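Glycosyltransferase (Streptomyces halstedii, PDB 3WAD) belongs to the GT-B class of glycosyltransferases, built from two Rossmann-like domains that each carry a parallel beta sheet flanked by helices. Local coordinates at residues Val264-Ala267 with Asp268-Ala272; Gly293-Pro296 with Asp297-Ala301; Asp303-Leu307 with His308-Pro312. All coordinates share one frame; numbering follows the deposited sequence.

Contact 1 of 3, residues Val264-Ala267 with Asp268-Ala272; sequences VTLA and DFVNA
Val264 meets Phe269 through a single methyl group: CG1 of Val264 lies 4.1 Å from CE1 of Phe269, the two side chains meeting at a slant. Val264 turns this methyl anti to its own nitrogen (chi1 -168°), and Pro369 of helix 369-381 adjoins both residues. At Thr265 the contact becomes polar. Its backbone N donates to OD2 of Asp268 over 3.0 Å in a nearly straight bond, but the hydrogen arrives from above the carboxylate plane, about 45° out of it. Thr265 occupies the N-cap of helix 266-274 and Asp268 the third position of the first turn, so this bond is one half of a capping box; in the model the threonine side chain makes no capping bond in return, although its placement is doubtful. A carboxylate at this end of a helix would probably also be favoured by the helix dipole. The carbonyl of Thr265 opens the regular helical bonding, accepting from N of Phe269 at 3.0 Å, and its O also lies 3.4 Å from CD1 of the phenyl ring, which leans toward this first turn. Beyond the turn the ring packs on Leu259, Leu367 and Leu372. Leu266 repeats the bonding pattern one residue on, with its O 2.9 Å from N of Val270. Its side chain starts away from the following turn, but its end runs forward along the helix and brings CD1 to 3.9 Å from CG2 of Val270, while Glu291 and Ile292 of helix 286-292 lie against Leu266. At Ala267 the O receives N of Asn271 over 2.7 Å.

Contact 2 of 3, residues Gly293-Pro296 with Asp297-Ala301; sequences GDLP and DNVRA
On one face of the pyrrolidine ring of Pro296, CG2 of Val299 lies above the rim, 3.7 Å from both CG and CB of Pro296 and displaced away from the ring nitrogen. Across the opposite face lies the end of the Asn271 side chain from helix 266-274, and Val270 of that helix reaches the ring at its CD edge. Pro296 to Val299 form a type I beta turn, relaxed enough that O of Pro296 and N of Val299 stand 3.6 Å apart without a hydrogen bond. The turn ends the connection from helix 286-292 into strand 299-302, the outermost strand of the C-terminal Rossmann-like sheet, and completes a beta-alpha-beta unit with strand 279-283. A second flat group, the amide of Asn298, touches the ring margin, with OD1 of Asn298 3.7 Å from CB of Pro296. With its CG between the backbone nitrogen and the carbonyl carbon (chi1 64°), Asn298 presents ND2 to the carbonyl oxygens of Ala274 and Ala278, tying the turn to the end of helix 266-274 and to the approach to strand 279-283. Val299 and Ala301 point to the same side of the strand, toward Leu295, while Arg300 between them faces away and makes a cation-pi contact with Trp238. Leu295 spans the two: its CD2 is a loose 4.4 Å from CG1 of Val299, whereas its CD1 packs at 3.7 Å on CB of Ala301.

Contact 3 of 3, residues Asp303-Leu307 with His308-Pro312; sequences DFVPL and HALLP
The carbonyl oxygen of Pro306 is gripped by two backbone donors, N of Ala309 at 2.8 Å and N of Leu310 at 3.0 Å. The two arrive differently: Leu310 N comes in the carbonyl plane, whereas Ala309 N stands about 50° above it and makes a more bent bond, with an N-H...O angle of 134°. Pro306 is the N-cap of the short helix 307-310, which follows strand 299-302 in the C-terminal Rossmann-like domain and leads on toward strand 314-319. One residue further, O of Leu307 accepts a nearly straight bond from N of Leu311 at 2.6 Å. The side chains of Leu307 and Leu311 lie alongside each other and point the same way, both reaching Asn328 of helix 323-332. His308 carries its ring between the backbone nitrogen and the carbonyl carbon (chi1 52°), which folds the imidazole back toward the cap and puts NE2 of His308 3.7 Å from CB of Pro306. The same histidine packs on Thr49 of the second subunit. On the buried flank Leu310, which also touches Leu239 and Cys249, meets Val305, the two side chains crossing at about a right angle, with CD2 of Leu310 3.6 Å from CG1 of Val305.

All three contacts belong to the C-terminal Rossmann-like half and follow one another along the chain. Contacts 1 and 2 touch directly, their centres about 11 Å apart, because helix 266-274 rests on the turn before strand 299-302; contact 3 adjoins contact 2 in sequence but is spatially separate, about 18 Å from it between centres. Contact 2 is a surface turn, held across its segments by apolar packing without hydrogen bonds. Contacts 1 and 3, both partly buried, are helix starts built on backbone bonds: contact 1 adds a side-chain carboxylate, whereas contact 3 relies on a proline carbonyl and reaches the second subunit.

Contact 1 of 3, residues Val264-Ala267 with Asp268-Ala272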
loop_
_atom_site.group_PDB
_atom_site.type_symbol
_atom_site.label_atom_id
_atom_site.label_comp_id
_atom_site.label_asym_id
_atom_site.label_seq_id
_atom_site.Cartn_x
_atom_site.Cartn_y
_atom_site.Cartn_z
ATOM N N VAL B 264 -11.155 36.369 -23.042
ATOM C CA VAL B 264 -11.270 34.986 -23.503
ATOM C C VAL B 264 -11.586 34.177 -22.247
ATOM O O VAL B 264 -10.777 34.063 -21.328
ATOM C CB VAL B 264 -9.983 34.480 -24.224
ATOM C CG1 VAL B 264 -10.255 33.162 -24.936
ATOM C CG2 VAL B 264 -9.445 35.559 -25.216
ATOM N N THR B 265 -12.782 33.623 -22.223
ATOM C CA THR B 265 -13.345 33.119 -21.000
ATOM C C THR B 265 -13.083 31.613 -20.760
ATOM O O THR B 265 -12.779 30.865 -21.704
ATOM C CB THR B 265 -14.836 33.461 -20.988
ATOM O OG1 THR B 265 -15.277 33.489 -19.651
ATOM C CG2 THR B 265 -15.670 32.459 -21.728
ATOM N N LEU B 266 -13.205 31.180 -19.497
ATOM C CA LEU B 266 -13.121 29.747 -19.120
ATOM C C LEU B 266 -14.207 28.935 -19.817
ATOM O O LEU B 266 -13.942 27.853 -20.370
ATOM C CB LEU B 266 -13.147 29.606 -17.587
ATOM C CG LEU B 266 -12.951 28.338 -16.730
ATOM C CD1 LEU B 266 -12.568 27.108 -17.489
ATOM C CD2 LEU B 266 -11.946 28.575 -15.594
ATOM N N ALA B 267 -15.423 29.476 -19.867
ATOM C CA ALA B 267 -16.487 28.848 -20.673
ATOM C C ALA B 267 -16.136 28.683 -22.180
ATOM O O ALA B 267 -16.372 27.621 -22.782
ATOM C CB ALA B 267 -17.776 29.605 -20.502
ATOM N N ASP B 268 -15.563 29.734 -22.771
ATOM C CA ASP B 268 -15.076 29.720 -24.153
ATOM C C ASP B 268 -14.105 28.568 -24.390
ATOM O O ASP B 268 -14.229 27.837 -25.366
ATOM C CB ASP B 268 -14.340 31.010 -24.466
ATOM C CG ASP B 268 -15.252 32.209 -24.553
ATOM O OD1 ASP B 268 -16.494 31.989 -24.652
ATOM O OD2 ASP B 268 -14.715 33.352 -24.502
ATOM N N PHE B 269 -13.116 28.443 -23.506
ATOM C CA PHE B 269 -12.179 27.309 -23.532
ATOM C C PHE B 269 -12.882 26.001 -23.412
ATOM O O PHE B 269 -12.606 25.095 -24.170
ATOM C CB PHE B 269 -11.175 27.427 -22.403
ATOM C CG PHE B 269 -9.974 28.229 -22.770
ATOM C CD1 PHE B 269 -9.763 29.474 -22.201
ATOM C CD2 PHE B 269 -9.046 27.728 -23.715
ATOM C CE1 PHE B 269 -8.638 30.248 -22.553
ATOM C CE2 PHE B 269 -7.920 28.502 -24.102
ATOM C CZ PHE B 269 -7.715 29.764 -23.504
ATOM N N VAL B 270 -13.836 25.893 -22.498
ATOM C CA VAL B 270 -14.553 24.620 -22.347
ATOM C C VAL B 270 -15.487 24.268 -23.512
ATOM O O VAL B 270 -15.584 23.088 -23.938
ATOM C CB VAL B 270 -15.312 24.567 -21.012
ATOM C CG1 VAL B 270 -16.125 23.333 -20.944
ATOM C CG2 VAL B 270 -14.303 24.570 -19.878
ATOM N N ASN B 271 -16.171 25.282 -24.050
ATOM C CA ASN B 271 -17.044 25.060 -25.227
ATOM C C ASN B 271 -16.265 24.587 -26.433
ATOM O O ASN B 271 -16.696 23.642 -27.112
ATOM C CB ASN B 271 -17.883 26.326 -25.555
ATOM C CG ASN B 271 -18.874 26.663 -24.464
ATOM O OD1 ASN B 271 -18.874 27.775 -23.958
ATOM N ND2 ASN B 271 -19.704 25.705 -24.068
ATOM N N ALA B 272 -15.097 25.186 -26.690
ATOM C CA ALA B 272 -14.276 24.765 -27.841
ATOM C C ALA B 272 -13.725 23.342 -27.685
ATOM O O ALA B 272 -13.877 22.468 -28.570
ATOM C CB ALA B 272 -13.158 25.724 -28.078
#

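Contact 2 of 3, residues Gly293-Pro296 with Asp297-Ala301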
loop_
_atom_site.group_PDB
_atom_site.type_symbol
_atom_site.label_atom_id
_atom_site.label_comp_id
_atom_site.label_asym_id
_atom_site.label_seq_id
_atom_site.Cartn_x
_atom_site.Cartn_y
_atom_site.Cartn_z
ATOM N N GLY B 293 -20.145 28.343 -15.538
ATOM C CA GLY B 293 -21.609 28.242 -15.668
ATOM C C GLY B 293 -21.984 27.045 -16.512
ATOM O O GLY B 293 -21.199 26.109 -16.597
ATOM N N ASP B 294 -23.160 27.074 -17.155
ATOM C CA ASP B 294 -23.689 25.912 -17.899
ATOM C C ASP B 294 -22.631 25.149 -18.671
ATOM O O ASP B 294 -21.888 25.742 -19.443
ATOM C CB ASP B 294 -24.727 26.348 -18.918
ATOM C CG ASP B 294 -26.074 26.557 -18.311
ATOM O OD1 ASP B 294 -26.414 27.730 -18.029
ATOM O OD2 ASP B 294 -26.797 25.545 -18.130
ATOM N N LEU B 295 -22.583 23.836 -18.487
ATOM C CA LEU B 295 -21.604 22.998 -19.193
ATOM C C LEU B 295 -22.223 22.512 -20.492
ATOM O O LEU B 295 -23.442 22.306 -20.541
ATOM C CB LEU B 295 -21.166 21.776 -18.344
ATOM C CG LEU B 295 -20.515 22.001 -16.985
ATOM C CD1 LEU B 295 -20.560 20.748 -16.127
ATOM C CD2 LEU B 295 -19.071 22.456 -17.164
ATOM N N PRO B 296 -21.379 22.282 -21.530
ATOM C CA PRO B 296 -21.795 21.604 -22.754
ATOM C C PRO B 296 -22.421 20.253 -22.460
ATOM O O PRO B 296 -22.307 19.743 -21.354
ATOM C CB PRO B 296 -20.490 21.384 -23.491
ATOM C CG PRO B 296 -19.578 22.390 -22.946
ATOM C CD PRO B 296 -19.930 22.552 -21.524
ATOM N N ASP B 297 -23.049 19.657 -23.455
ATOM C CA ASP B 297 -23.830 18.466 -23.255
ATOM C C ASP B 297 -22.976 17.278 -22.897
ATOM O O ASP B 297 -23.296 16.533 -21.988
ATOM C CB ASP B 297 -24.573 18.129 -24.551
ATOM C CG ASP B 297 -25.874 18.914 -24.708
ATOM O OD1 ASP B 297 -26.658 18.575 -25.652
ATOM O OD2 ASP B 297 -26.117 19.844 -23.871
ATOM N N ASN B 298 -21.908 17.105 -23.669
ATOM C CA ASN B 298 -21.070 15.929 -23.664
ATOM C C ASN B 298 -19.912 16.026 -22.642
ATOM O O ASN B 298 -18.968 15.208 -22.716
ATOM C CB ASN B 298 -20.495 15.762 -25.070
ATOM C CG ASN B 298 -19.583 16.923 -25.457
ATOM O OD1 ASN B 298 -19.809 18.045 -25.023
ATOM N ND2 ASN B 298 -18.507 16.636 -26.197
ATOM N N VAL B 299 -19.966 17.021 -21.751
ATOM C CA VAL B 299 -18.969 17.208 -20.673
ATOM C C VAL B 299 -19.457 16.742 -19.308
ATOM O O VAL B 299 -20.441 17.278 -18.825
ATOM C CB VAL B 299 -18.578 18.731 -20.472
ATOM C CG1 VAL B 299 -17.629 18.942 -19.308
ATOM C CG2 VAL B 299 -17.977 19.323 -21.755
ATOM N N ARG B 300 -18.733 15.837 -18.639
ATOM C CA ARG B 300 -18.957 15.574 -17.199
ATOM C C ARG B 300 -17.917 16.238 -16.332
ATOM O O ARG B 300 -16.707 15.984 -16.475
ATOM C CB ARG B 300 -18.961 14.068 -16.902
ATOM C CG ARG B 300 -19.049 13.749 -15.394
ATOM C CD ARG B 300 -18.920 12.242 -15.151
ATOM N NE ARG B 300 -19.722 11.449 -16.091
ATOM C CZ ARG B 300 -20.972 11.011 -15.831
ATOM N NH1 ARG B 300 -21.569 11.257 -14.662
ATOM N NH2 ARG B 300 -21.639 10.315 -16.741
ATOM N N ALA B 301 -18.345 17.073 -15.423
ATOM C CA ALA B 301 -17.383 17.760 -14.548
ATOM C C ALA B 301 -17.296 16.984 -13.230
ATOM O O ALA B 301 -18.295 16.524 -12.720
ATOM C CB ALA B 301 -17.773 19.175 -14.302
#

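Contact 3 of 3, residues Asp303-Leu307 with His308-Pro312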
loop_
_atom_site.group_PDB
_atom_site.type_symbol
_atom_site.label_atom_id
_atom_site.label_comp_id
_atom_site.label_asym_id
_atom_site.label_seq_id
_atom_site.Cartn_x
_atom_site.Cartn_y
_atom_site.Cartn_z
ATOM N N ASP B 303 -14.772 16.555 -9.491
ATOM C CA ASP B 303 -13.671 17.261 -8.810
ATOM C C ASP B 303 -12.379 16.427 -8.855
ATOM O O ASP B 303 -11.304 16.978 -8.773
ATOM C CB ASP B 303 -14.010 17.602 -7.368
ATOM C CG ASP B 303 -14.240 16.361 -6.532
ATOM O OD1 ASP B 303 -14.996 15.460 -6.989
ATOM O OD2 ASP B 303 -13.693 16.273 -5.404
ATOM N N PHE B 304 -12.508 15.108 -8.989
ATOM C CA PHE B 304 -11.338 14.208 -9.083
ATOM C C PHE B 304 -11.744 12.938 -9.773
ATOM O O PHE B 304 -12.869 12.488 -9.588
ATOM C CB PHE B 304 -10.692 13.873 -7.714
ATOM C CG PHE B 304 -9.640 12.734 -7.786
ATOM C CD1 PHE B 304 -8.304 12.998 -8.170
ATOM C CD2 PHE B 304 -10.003 11.387 -7.478
ATOM C CE1 PHE B 304 -7.345 11.927 -8.226
ATOM C CE2 PHE B 304 -9.054 10.306 -7.543
ATOM C CZ PHE B 304 -7.725 10.588 -7.918
ATOM N N VAL B 305 -10.846 12.371 -10.594
ATOM C CA VAL B 305 -11.080 11.019 -11.133
ATOM C C VAL B 305 -9.816 10.151 -11.096
ATOM O O VAL B 305 -8.745 10.634 -11.446
ATOM C CB VAL B 305 -11.634 11.075 -12.558
ATOM C CG1 VAL B 305 -10.543 11.605 -13.534
ATOM C CG2 VAL B 305 -12.204 9.689 -12.955
ATOM N N PRO B 306 -9.940 8.879 -10.664
ATOM C CA PRO B 306 -8.813 7.899 -10.761
ATOM C C PRO B 306 -8.434 7.545 -12.219
ATOM O O PRO B 306 -9.139 6.800 -12.908
ATOM C CB PRO B 306 -9.331 6.697 -9.985
ATOM C CG PRO B 306 -10.892 6.769 -10.137
ATOM C CD PRO B 306 -11.170 8.276 -10.099
ATOM N N LEU B 307 -7.299 8.084 -12.671
ATOM C CA LEU B 307 -6.852 8.001 -14.051
ATOM C C LEU B 307 -6.727 6.568 -14.525
ATOM O O LEU B 307 -7.001 6.257 -15.670
ATOM C CB LEU B 307 -5.471 8.649 -14.193
ATOM C CG LEU B 307 -5.353 10.060 -14.760
ATOM C CD1 LEU B 307 -6.688 10.800 -14.941
ATOM C CD2 LEU B 307 -4.339 10.859 -13.975
ATOM N N HIS B 308 -6.248 5.688 -13.639
ATOM C CA HIS B 308 -6.060 4.307 -14.035
ATOM C C HIS B 308 -7.412 3.696 -14.244
ATOM O O HIS B 308 -7.476 2.768 -14.979
ATOM C CB HIS B 308 -5.298 3.524 -12.979
ATOM C CG HIS B 308 -5.886 3.658 -11.608
ATOM N ND1 HIS B 308 -6.638 2.666 -11.011
ATOM C CD2 HIS B 308 -5.835 4.681 -10.721
ATOM C CE1 HIS B 308 -7.034 3.076 -9.812
ATOM N NE2 HIS B 308 -6.554 4.297 -9.613
ATOM N N ALA B 309 -8.514 4.198 -13.652
ATOM C CA ALA B 309 -9.858 3.589 -14.041
ATOM C C ALA B 309 -10.422 4.198 -15.305
ATOM O O ALA B 309 -11.060 3.494 -16.121
ATOM C CB ALA B 309 -10.909 3.669 -12.945
ATOM N N LEU B 310 -10.130 5.493 -15.470
ATOM C CA LEU B 310 -10.598 6.285 -16.621
ATOM C C LEU B 310 -9.782 6.024 -17.913
ATOM O O LEU B 310 -10.355 5.736 -18.961
ATOM C CB LEU B 310 -10.597 7.811 -16.272
ATOM C CG LEU B 310 -11.112 8.775 -17.369
ATOM C CD1 LEU B 310 -12.563 8.507 -17.811
ATOM C CD2 LEU B 310 -10.982 10.219 -16.848
ATOM N N LEU B 311 -8.465 6.164 -17.855
ATOM C CA LEU B 311 -7.691 6.199 -19.094
ATOM C C LEU B 311 -7.818 4.987 -20.038
ATOM O O LEU B 311 -7.664 5.164 -21.216
ATOM C CB LEU B 311 -6.211 6.535 -18.854
ATOM C CG LEU B 311 -5.924 7.965 -18.424
ATOM C CD1 LEU B 311 -4.472 8.032 -18.232
ATOM C CD2 LEU B 311 -6.393 8.992 -19.514
ATOM N N PRO B 312 -8.043 3.743 -19.528
ATOM C CA PRO B 312 -8.237 2.593 -20.481
ATOM C C PRO B 312 -9.346 2.799 -21.539
ATOM O O PRO B 312 -9.339 2.163 -22.605
ATOM C CB PRO B 312 -8.613 1.451 -19.552
ATOM C CG PRO B 312 -7.857 1.805 -18.271
ATOM C CD PRO B 312 -8.089 3.270 -18.127
#